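Local coordinates for d-3-phosphoglycerate dehydrogenase oxidoreductase protein (Ralstonia solanacearum, PDB 3GG9) that probably acts as an NAD-dependent dehydrogenase of the D-isomer specific 2-hydroxyacid family, oxidising 3-phosphoglycerate, at residues L265-F278 against L289-G302. Residues are numbered along the deposited sequence; the frame is centred on the assembly and turned at random.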
loop_
_atom_site.group_PDB
_atom_site.type_symbol
_atom_site.label_atom_id
_atom_site.label_comp_id
_atom_site.label_asym_id
_atom_site.label_seq_id
_atom_site.Cartn_x
_atom_site.Cartn_y
_atom_site.Cartn_z
ATOM N N LEU A 265 -2.408 -20.092 -8.813
ATOM C CA LEU A 265 -3.542 -19.196 -8.575
ATOM C C LEU A 265 -4.835 -19.784 -9.118
ATOM O O LEU A 265 -5.870 -19.735 -8.452
ATOM C CB LEU A 265 -3.301 -17.794 -9.142
ATOM C CG LEU A 265 -2.320 -16.899 -8.369
ATOM C CD1 LEU A 265 -2.043 -15.653 -9.183
ATOM C CD2 LEU A 265 -2.828 -16.522 -6.972
ATOM N N ASN A 266 -4.756 -20.384 -10.300
ATOM C CA ASN A 266 -5.905 -21.077 -10.885
ATOM C C ASN A 266 -6.371 -22.312 -10.106
ATOM O O ASN A 266 -7.512 -22.728 -10.251
ATOM C CB ASN A 266 -5.646 -21.426 -12.350
ATOM C CG ASN A 266 -5.783 -20.224 -13.267
ATOM O OD1 ASN A 266 -6.387 -19.216 -12.911
ATOM N ND2 ASN A 266 -5.210 -20.327 -14.456
ATOM N N ARG A 267 -5.506 -22.889 -9.275
ATOM C CA ARG A 267 -5.924 -24.012 -8.424
ATOM C C ARG A 267 -6.370 -23.557 -7.022
ATOM O O ARG A 267 -6.852 -24.363 -6.215
ATOM C CB ARG A 267 -4.867 -25.133 -8.390
ATOM C CG ARG A 267 -4.390 -25.584 -9.785
ATOM C CD ARG A 267 -4.217 -27.087 -9.937
ATOM N NE ARG A 267 -2.935 -27.609 -9.455
ATOM C CZ ARG A 267 -1.944 -28.066 -10.230
ATOM N NH1 ARG A 267 -0.835 -28.532 -9.669
ATOM N NH2 ARG A 267 -2.049 -28.066 -11.555
ATOM N N GLY A 268 -6.221 -22.259 -6.747
ATOM C CA GLY A 268 -6.797 -21.635 -5.559
ATOM C C GLY A 268 -5.896 -21.528 -4.341
ATOM O O GLY A 268 -6.341 -21.066 -3.281
ATOM N N ARG A 269 -4.655 -21.993 -4.479
ATOM C CA ARG A 269 -3.618 -21.913 -3.421
ATOM C C ARG A 269 -2.316 -21.454 -4.079
ATOM O O ARG A 269 -1.802 -22.143 -4.955
ATOM C CB ARG A 269 -3.407 -23.257 -2.716
ATOM C CG ARG A 269 -4.660 -23.793 -2.021
ATOM C CD ARG A 269 -4.553 -25.267 -1.678
ATOM N NE ARG A 269 -3.951 -25.422 -0.367
ATOM C CZ ARG A 269 -4.623 -25.655 0.753
ATOM N NH1 ARG A 269 -3.960 -25.753 1.894
ATOM N NH2 ARG A 269 -5.939 -25.809 0.732
ATOM N N PRO A 270 -1.790 -20.271 -3.692
ATOM C CA PRO A 270 -2.278 -19.305 -2.700
ATOM C C PRO A 270 -3.548 -18.606 -3.205
ATOM O O PRO A 270 -3.916 -18.786 -4.360
ATOM C CB PRO A 270 -1.125 -18.309 -2.602
ATOM C CG PRO A 270 -0.511 -18.325 -3.969
ATOM C CD PRO A 270 -0.567 -19.793 -4.367
ATOM N N GLY A 271 -4.200 -17.826 -2.352
ATOM C CA GLY A 271 -5.408 -17.096 -2.737
ATOM C C GLY A 271 -5.123 -15.825 -3.524
ATOM O O GLY A 271 -5.955 -15.360 -4.318
ATOM N N MET A 272 -3.947 -15.248 -3.300
ATOM C CA MET A 272 -3.614 -13.970 -3.921
ATOM C C MET A 272 -2.117 -13.850 -4.141
ATOM O O MET A 272 -1.316 -14.472 -3.434
ATOM C CB MET A 272 -4.145 -12.802 -3.065
ATOM C CG MET A 272 -4.021 -11.382 -3.723
ATOM S SD MET A 272 -4.897 -9.995 -2.940
ATOM C CE MET A 272 -6.577 -10.596 -3.219
ATOM N N ALA A 273 -1.751 -13.088 -5.161
ATOM C CA ALA A 273 -0.373 -12.722 -5.375
ATOM C C ALA A 273 -0.171 -11.216 -5.587
ATOM O O ALA A 273 -1.076 -10.502 -6.023
ATOM C CB ALA A 273 0.218 -13.515 -6.494
ATOM N N ALA A 274 1.024 -10.742 -5.249
ATOM C CA ALA A 274 1.431 -9.391 -5.598
ATOM C C ALA A 274 2.841 -9.492 -6.182
ATOM O O ALA A 274 3.746 -10.040 -5.551
ATOM C CB ALA A 274 1.381 -8.457 -4.368
ATOM N N ILE A 275 3.010 -9.045 -7.422
ATOM C CA ILE A 275 4.293 -9.221 -8.110
ATOM C C ILE A 275 4.769 -7.915 -8.751
ATOM O O ILE A 275 3.967 -7.086 -9.186
ATOM C CB ILE A 275 4.300 -10.411 -9.139
ATOM C CG1 ILE A 275 3.350 -10.160 -10.306
ATOM C CG2 ILE A 275 4.004 -11.801 -8.482
ATOM C CD1 ILE A 275 4.064 -9.790 -11.524
ATOM N N ASP A 276 6.081 -7.770 -8.853
ATOM C CA ASP A 276 6.674 -6.549 -9.398
ATOM C C ASP A 276 7.568 -6.882 -10.588
ATOM O O ASP A 276 8.087 -6.008 -11.227
ATOM C CB ASP A 276 7.446 -5.808 -8.288
ATOM C CG ASP A 276 8.014 -4.459 -8.743
ATOM O OD1 ASP A 276 7.226 -3.587 -9.163
ATOM O OD2 ASP A 276 9.258 -4.261 -8.659
ATOM N N VAL A 277 7.689 -8.161 -10.925
ATOM C CA VAL A 277 8.695 -8.588 -11.883
ATOM C C VAL A 277 8.099 -9.621 -12.831
ATOM O O VAL A 277 7.309 -10.474 -12.412
ATOM C CB VAL A 277 9.952 -9.204 -11.178
ATOM C CG1 VAL A 277 10.746 -8.124 -10.468
ATOM C CG2 VAL A 277 9.542 -10.333 -10.190
ATOM N N PHE A 278 8.484 -9.523 -14.096
ATOM C CA PHE A 278 8.008 -10.423 -15.144
ATOM C C PHE A 278 9.185 -11.026 -15.913
ATOM O O PHE A 278 10.271 -10.445 -15.928
ATOM C CB PHE A 278 7.133 -9.643 -16.119
ATOM C CG PHE A 278 5.850 -9.131 -15.519
ATOM C CD1 PHE A 278 4.658 -9.846 -15.681
ATOM C CD2 PHE A 278 5.822 -7.928 -14.814
ATOM C CE1 PHE A 278 3.467 -9.375 -15.149
ATOM C CE2 PHE A 278 4.633 -7.450 -14.255
ATOM C CZ PHE A 278 3.450 -8.164 -14.442
ATOM N N LEU A 289 -1.603 -12.542 -15.957
ATOM C CA LEU A 289 -1.695 -12.088 -14.567
ATOM C C LEU A 289 -2.401 -10.750 -14.403
ATOM O O LEU A 289 -3.015 -10.505 -13.367
ATOM C CB LEU A 289 -0.306 -11.999 -13.939
ATOM C CG LEU A 289 0.363 -13.288 -13.473
ATOM C CD1 LEU A 289 1.689 -12.894 -12.876
ATOM C CD2 LEU A 289 -0.510 -14.055 -12.428
ATOM N N LEU A 290 -2.323 -9.901 -15.428
ATOM C CA LEU A 290 -2.966 -8.589 -15.407
ATOM C C LEU A 290 -4.476 -8.712 -15.516
ATOM O O LEU A 290 -5.200 -7.812 -15.115
ATOM C CB LEU A 290 -2.419 -7.669 -16.519
ATOM C CG LEU A 290 -0.928 -7.301 -16.553
ATOM C CD1 LEU A 290 -0.622 -6.244 -17.607
ATOM C CD2 LEU A 290 -0.497 -6.801 -15.215
ATOM N N ARG A 291 -4.946 -9.832 -16.061
ATOM C CA ARG A 291 -6.380 -10.071 -16.192
ATOM C C ARG A 291 -6.967 -10.904 -15.046
ATOM O O ARG A 291 -8.117 -11.330 -15.113
ATOM C CB ARG A 291 -6.683 -10.694 -17.558
ATOM C CG ARG A 291 -6.148 -9.838 -18.699
ATOM C CD ARG A 291 -6.583 -10.363 -20.061
ATOM N NE ARG A 291 -5.893 -11.597 -20.448
ATOM C CZ ARG A 291 -4.670 -11.666 -20.977
ATOM N NH1 ARG A 291 -4.189 -12.851 -21.309
ATOM N NH2 ARG A 291 -3.923 -10.574 -21.175
ATOM N N MET A 292 -6.170 -11.113 -13.999
ATOM C CA MET A 292 -6.594 -11.823 -12.788
ATOM C C MET A 292 -6.826 -10.862 -11.622
ATOM O O MET A 292 -5.900 -10.171 -11.182
ATOM C CB MET A 292 -5.544 -12.876 -12.403
ATOM C CG MET A 292 -5.623 -14.168 -13.227
ATOM S SD MET A 292 -4.407 -15.441 -12.785
ATOM C CE MET A 292 -3.419 -15.406 -14.217
ATOM N N GLU A 293 -8.061 -10.839 -11.115
ATOM C CA GLU A 293 -8.460 -9.973 -9.995
ATOM C C GLU A 293 -7.696 -10.274 -8.693
ATOM O O GLU A 293 -7.526 -9.389 -7.849
ATOM C CB GLU A 293 -9.973 -10.049 -9.756
ATOM C CG GLU A 293 -10.491 -11.399 -9.239
ATOM C CD GLU A 293 -11.943 -11.361 -8.757
ATOM O OE1 GLU A 293 -12.542 -10.257 -8.661
ATOM O OE2 GLU A 293 -12.481 -12.452 -8.471
ATOM N N ASN A 294 -7.237 -11.519 -8.545
ATOM C CA ASN A 294 -6.415 -11.914 -7.377
ATOM C C ASN A 294 -4.899 -11.858 -7.632
ATOM O O ASN A 294 -4.123 -12.493 -6.923
ATOM C CB ASN A 294 -6.829 -13.291 -6.843
ATOM C CG ASN A 294 -6.722 -14.383 -7.890
ATOM O OD1 ASN A 294 -6.838 -14.122 -9.091
ATOM N ND2 ASN A 294 -6.516 -15.611 -7.443
ATOM N N CYS A 295 -4.481 -11.091 -8.636
ATOM C CA CYS A 295 -3.074 -10.683 -8.737
ATOM C C CYS A 295 -2.989 -9.171 -8.809
ATOM O O CYS A 295 -3.733 -8.540 -9.543
ATOM C CB CYS A 295 -2.359 -11.308 -9.941
ATOM S SG CYS A 295 -0.525 -11.339 -9.778
ATOM N N ILE A 296 -2.107 -8.595 -8.005
ATOM C CA ILE A 296 -1.761 -7.187 -8.140
ATOM C C ILE A 296 -0.369 -7.125 -8.766
ATOM O O ILE A 296 0.584 -7.674 -8.216
ATOM C CB ILE A 296 -1.832 -6.480 -6.774
ATOM C CG1 ILE A 296 -3.308 -6.395 -6.342
ATOM C CG2 ILE A 296 -1.182 -5.086 -6.836
ATOM C CD1 ILE A 296 -3.524 -6.260 -4.886
ATOM N N CYS A 297 -0.264 -6.483 -9.920
ATOM C CA CYS A 297 1.008 -6.402 -10.656
ATOM C C CYS A 297 1.420 -4.967 -10.835
ATOM O O CYS A 297 0.632 -4.145 -11.340
ATOM C CB CYS A 297 0.873 -7.016 -12.040
ATOM S SG CYS A 297 0.236 -8.686 -12.088
ATOM N N THR A 298 2.647 -4.662 -10.411
ATOM C CA THR A 298 3.253 -3.376 -10.669
ATOM C C THR A 298 4.394 -3.564 -11.646
ATOM O O THR A 298 4.993 -4.659 -11.726
ATOM C CB THR A 298 3.820 -2.777 -9.362
ATOM O OG1 THR A 298 4.583 -3.797 -8.727
ATOM C CG2 THR A 298 2.684 -2.350 -8.469
ATOM N N PRO A 299 4.716 -2.500 -12.408
ATOM C CA PRO A 299 5.684 -2.633 -13.485
ATOM C C PRO A 299 7.143 -2.440 -13.079
ATOM O O PRO A 299 7.785 -1.466 -13.480
ATOM C CB PRO A 299 5.234 -1.543 -14.472
ATOM C CG PRO A 299 4.704 -0.477 -13.574
ATOM C CD PRO A 299 4.089 -1.168 -12.393
ATOM N N HIS A 300 7.650 -3.371 -12.290
ATOM C CA HIS A 300 9.042 -3.389 -11.886
ATOM C C HIS A 300 9.506 -2.045 -11.341
ATOM O O HIS A 300 10.480 -1.473 -11.849
ATOM C CB HIS A 300 9.966 -3.895 -13.001
ATOM C CG HIS A 300 11.254 -4.466 -12.491
ATOM N ND1 HIS A 300 12.079 -5.256 -13.257
ATOM C CD2 HIS A 300 11.849 -4.365 -11.278
ATOM C CE1 HIS A 300 13.129 -5.618 -12.537
ATOM N NE2 HIS A 300 13.020 -5.075 -11.338
ATOM N N ILE A 301 8.788 -1.567 -10.330
ATOM C CA ILE A 301 9.056 -0.245 -9.688
ATOM C C ILE A 301 9.810 -0.323 -8.362
ATOM O O ILE A 301 10.045 0.708 -7.698
ATOM C CB ILE A 301 7.757 0.558 -9.511
ATOM C CG1 ILE A 301 6.692 -0.273 -8.744
ATOM C CG2 ILE A 301 7.268 1.027 -10.896
ATOM C CD1 ILE A 301 5.349 0.446 -8.492
ATOM N N GLY A 302 10.207 -1.529 -7.971
ATOM C CA GLY A 302 11.061 -1.709 -6.769
ATOM C C GLY A 302 12.151 -0.647 -6.584
ATOM O O GLY A 302 12.234 -0.059 -5.523
#
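Strands 272-275 and 295-297 form the parallel edge pair of the Rossmann-type NAD-binding domain. Four backbone bonds alternate in direction between them, from Ala273 N to Asn294 O (3.0 Å) at one end to Thr298 N on Ile275 O (3.0 Å) at the other. Before the strands, the Asn294 amide NH2 donates to Gly271 O (3.2 Å), its acceptor lying in the amide plane but approached from above the carbonyl plane. Beyond them, Asp276 makes the polar link between the strand ends. With CG anti to the backbone N (chi1 -176°), its carboxylate reaches the turn after strand 295-297: OD1 takes Thr298 OG1 (2.7 Å) on its anti lone pair and Ile301 N (2.8 Å) on its syn one, while OD2 receives Gly302 N (3.0 Å). Three donors thus fix the carboxylate's rotation. Val277 CG1 sits over the centre of the His300 ring, a CH-pi contact of 3.9 Å to the centroid; the ring's ND1 is hydrogen-bonded to Glu281. On the face bearing Ala273 and Ile275, Ile275 CG1 lies against the sulfurs of Cys295 and Cys297, and Phe278 turns its edge to Cys297 CB (3.7 Å from CZ). Helix 260-267 covers this face through Met261 on Ala273; helix 109-123 packs on Ile296 from the other, and strand 246-249 continues the sheet beyond 272-275.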